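Local coordinates for protein probable arabinosyltransferase C (Mycobacterium tuberculosis, PDB 3PTY) that probably polymerises arabinose into the arabinan of arabinogalactan, and is represented here by its C-terminal extracellular, lectin-like carbohydrate-binding domain, at residues A[135-138]-A[139-143]; A[28-32]-A[33-37]. All coordinates share one frame; numbering follows the deposited sequence.

Interaction 1 (A[135-138]-A[139-143]); sequences SWRA and GVQVP
The side-chain amide of Q141 folds back into its own loop and ties down R137 O. NE2 of Q141 donates to the carbonyl O of R137 at 2.9 Å with an almost straight N-H (173°), and its second bond, inside the same loop, goes to G139 O at 3.0 Å. Both carbonyls are met from above their planes, while both oxygens lie close to the plane of the Q141 amide, so the two bonds fix its rotation. The chain bends at chi2 (-61°) to bring the amide round. This is the tight part of a surface loop joining strands 133-134 and 144-152 of the large antiparallel sheet; a bound calcium ion lies about 5 Å from the Q141 side chain, and S135 OG bonds to D231 of that metal site. G139 has a positive phi (72°), a backbone conformation that glycine adopts readily. The looser side belongs to R137: its CD rests 3.4 Å from V140 O, and CG2 of V142 sits over one face of the guanidinium, displaced from its centre, 3.7 Å from NH1. On the solvent side of the amide, a water lies 2.7 Å from OE1 of Q141 and weakly accepts from R137 N.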
# COMPACT_ATOMS: atom_id res chain seq x y z
N SER A 135 -29.42 -8.75 -0.31
CA SER A 135 -30.31 -8.76 -1.47
C SER A 135 -29.63 -9.23 -2.75
O SER A 135 -30.21 -9.10 -3.83
CB SER A 135 -30.92 -7.37 -1.69
OG SER A 135 -29.90 -6.44 -2.03
N TRP A 136 -28.41 -9.74 -2.65
CA TRP A 136 -27.75 -10.26 -3.85
C TRP A 136 -28.38 -11.58 -4.28
O TRP A 136 -28.80 -12.38 -3.44
CB TRP A 136 -26.25 -10.45 -3.65
CG TRP A 136 -25.60 -11.09 -4.85
CD1 TRP A 136 -25.08 -10.44 -5.93
CD2 TRP A 136 -25.41 -12.49 -5.09
NE1 TRP A 136 -24.57 -11.36 -6.83
CE2 TRP A 136 -24.77 -12.62 -6.34
CE3 TRP A 136 -25.72 -13.65 -4.37
CZ2 TRP A 136 -24.43 -13.86 -6.88
CZ3 TRP A 136 -25.39 -14.88 -4.92
CH2 TRP A 136 -24.75 -14.97 -6.16
N ARG A 137 -28.43 -11.80 -5.58
CA ARG A 137 -28.80 -13.11 -6.12
C ARG A 137 -28.29 -13.26 -7.54
O ARG A 137 -28.05 -12.28 -8.24
CB ARG A 137 -30.31 -13.31 -6.07
CG ARG A 137 -31.10 -12.37 -6.97
CD ARG A 137 -32.59 -12.52 -6.71
NE ARG A 137 -32.88 -12.47 -5.28
CZ ARG A 137 -33.94 -13.02 -4.71
NH1 ARG A 137 -34.84 -13.67 -5.45
NH2 ARG A 137 -34.11 -12.94 -3.40
N ALA A 138 -28.10 -14.51 -7.96
CA ALA A 138 -27.77 -14.79 -9.34
C ALA A 138 -29.06 -14.90 -10.14
O ALA A 138 -30.15 -15.01 -9.57
CB ALA A 138 -26.94 -16.08 -9.45
N GLY A 139 -28.94 -14.85 -11.46
CA GLY A 139 -30.10 -14.99 -12.33
C GLY A 139 -31.01 -13.77 -12.31
O GLY A 139 -30.54 -12.63 -12.37
N VAL A 140 -32.31 -14.02 -12.23
CA VAL A 140 -33.31 -12.96 -12.34
C VAL A 140 -33.30 -12.02 -11.14
O VAL A 140 -33.50 -12.44 -10.00
CB VAL A 140 -34.72 -13.53 -12.50
CG1 VAL A 140 -35.75 -12.41 -12.58
CG2 VAL A 140 -34.79 -14.42 -13.74
N GLN A 141 -33.09 -10.73 -11.40
CA GLN A 141 -33.04 -9.73 -10.35
C GLN A 141 -34.44 -9.26 -9.98
O GLN A 141 -35.27 -9.05 -10.86
CB GLN A 141 -32.18 -8.55 -10.81
CG GLN A 141 -30.77 -8.96 -11.19
CD GLN A 141 -30.02 -9.59 -10.03
OE1 GLN A 141 -29.81 -8.95 -9.00
NE2 GLN A 141 -29.61 -10.84 -10.19
N VAL A 142 -34.69 -9.08 -8.69
CA VAL A 142 -36.00 -8.63 -8.22
C VAL A 142 -35.86 -7.47 -7.23
O VAL A 142 -34.79 -7.29 -6.64
CB VAL A 142 -36.77 -9.78 -7.54
CG1 VAL A 142 -36.92 -10.96 -8.51
CG2 VAL A 142 -36.05 -10.23 -6.28
N PRO A 143 -36.93 -6.69 -7.05
CA PRO A 143 -36.90 -5.61 -6.06
C PRO A 143 -36.74 -6.19 -4.66
O PRO A 143 -37.24 -7.28 -4.39
CB PRO A 143 -38.28 -4.96 -6.20
CG PRO A 143 -38.78 -5.37 -7.54
CD PRO A 143 -38.20 -6.72 -7.80
O HOH W 1 -30.03 -7.54 -5.81
O HOH W 2 -27.96 -8.86 -7.03

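Interaction 2 (A[28-32]-A[33-37]); sequences GKTCG and LAEDV
OE1 of E35 takes the backbone N-H of C31 at 2.8 Å, the shortest sound polar bond between 28-32 and 33-37. The N-H comes in from above the carboxylate plane, 48° out of it, and the angle at the hydrogen is 158°. E35 runs back over the preceding turn with its chain extended beyond CG, which carries the carboxylate up to the amide of C31 and lays OE1 3.4 Å from CB of T30. The other oxygen, OE2, lies against the aliphatic start of K29, 3.7 Å from its CB.

K29 itself reaches past E35 to D36. Its chain is stretched as far as CE and then bends at chi4 (-63°), bringing NZ to 2.9 Å from OD1 of D36 in a salt bridge that uses the syn lone pair of that oxygen. The two side chains meet at about a right angle. With E35 also nearby, the lysine charge is probably favoured here. D36 lies beside D333 of the arabinofuranoside pocket, though the placing of its OD2 is uncertain.

Underneath, the backbone forms a type I beta turn from K29 to G32 that leads into a 3-10 segment. C31 O accepts from A34 N at 3.1 Å, a weak bond joins E35 N to G32 O, and L33 O takes N-H groups from both D36 and V37. At the junction G32 has a positive phi, which suits glycine.

The whole piece links helix 18-28 to strand 37-40 of the mixed sheet. C31 is bound to C275 by a disulfide, A34 packs on helix 253-257, and L33 lies on L331 of strand 322-331 and touches L268 of the second subunit.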
# COMPACT_ATOMS: atom_id res chain seq x y z
N GLY A 28 3.33 15.89 17.68
CA GLY A 28 3.07 16.35 19.03
C GLY A 28 2.54 15.26 19.95
O GLY A 28 2.52 15.42 21.18
N LYS A 29 2.11 14.15 19.37
CA LYS A 29 1.62 13.01 20.14
C LYS A 29 2.76 12.03 20.41
O LYS A 29 3.53 11.70 19.51
CB LYS A 29 0.48 12.31 19.40
CG LYS A 29 -0.75 13.18 19.19
CD LYS A 29 -1.60 12.69 18.03
CE LYS A 29 -2.81 13.59 17.80
NZ LYS A 29 -3.73 13.60 18.98
N THR A 30 2.86 11.58 21.65
CA THR A 30 3.93 10.66 22.04
C THR A 30 4.00 9.46 21.11
O THR A 30 5.07 9.11 20.60
CB THR A 30 3.74 10.15 23.48
OG1 THR A 30 3.55 11.27 24.36
CG2 THR A 30 4.96 9.35 23.93
N CYS A 31 2.86 8.83 20.87
CA CYS A 31 2.84 7.65 20.02
C CYS A 31 2.14 7.91 18.69
O CYS A 31 1.57 7.00 18.08
CB CYS A 31 2.27 6.46 20.79
SG CYS A 31 3.42 5.88 22.11
N GLY A 32 2.22 9.16 18.24
CA GLY A 32 1.73 9.53 16.93
C GLY A 32 0.28 9.14 16.69
O GLY A 32 -0.59 9.40 17.52
N LEU A 33 0.03 8.52 15.56
CA LEU A 33 -1.33 8.17 15.15
C LEU A 33 -1.94 7.06 16.02
O LEU A 33 -3.16 6.88 16.04
CB LEU A 33 -1.32 7.76 13.68
CG LEU A 33 -2.66 7.59 12.96
CD1 LEU A 33 -3.49 8.87 13.05
CD2 LEU A 33 -2.39 7.22 11.51
N ALA A 34 -1.10 6.31 16.73
CA ALA A 34 -1.60 5.19 17.54
C ALA A 34 -2.54 5.65 18.65
O ALA A 34 -3.33 4.87 19.18
CB ALA A 34 -0.42 4.40 18.13
N GLU A 35 -2.46 6.92 19.02
CA GLU A 35 -3.33 7.46 20.06
C GLU A 35 -4.67 7.91 19.48
O GLU A 35 -5.63 8.12 20.22
CB GLU A 35 -2.65 8.63 20.77
CG GLU A 35 -1.34 8.24 21.47
CD GLU A 35 -0.60 9.44 22.06
OE1 GLU A 35 0.58 9.26 22.44
OE2 GLU A 35 -1.19 10.54 22.16
N ASP A 36 -4.74 8.07 18.16
CA ASP A 36 -5.95 8.60 17.52
C ASP A 36 -6.79 7.55 16.81
O ASP A 36 -7.97 7.76 16.55
CB ASP A 36 -5.60 9.73 16.55
CG ASP A 36 -5.18 11.01 17.27
OD1 ASP A 36 -4.58 10.92 18.36
OD2 ASP A 36 -5.44 12.11 16.74
N VAL A 37 -6.18 6.42 16.46
CA VAL A 37 -6.94 5.31 15.89
C VAL A 37 -7.61 4.55 17.03
O VAL A 37 -6.94 4.11 17.97
CB VAL A 37 -6.05 4.35 15.05
CG1 VAL A 37 -6.85 3.14 14.57
CG2 VAL A 37 -5.45 5.09 13.86

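In the fold
From the N terminus, interaction 2 comes first, in the connection that carries the chain from helix 18-28 into strand 37-40, a strand inside the mixed sheet next to 322-331. The chain then crosses to the other half of the domain and, after strand 133-134, closes interaction 1 in the loop that leads to strand 144-152 of the nine-stranded antiparallel sheet. The two contacts are in series, neither nested nor crossing. The centres of interaction 1 and interaction 2 are about 45 Å apart, on opposite sides of the centre of the chain. The nearest atoms of interaction 1 and interaction 2 are about 30 Å apart. Interaction 2 lies near a bound octyl arabinofuranoside, interaction 1 near the calcium.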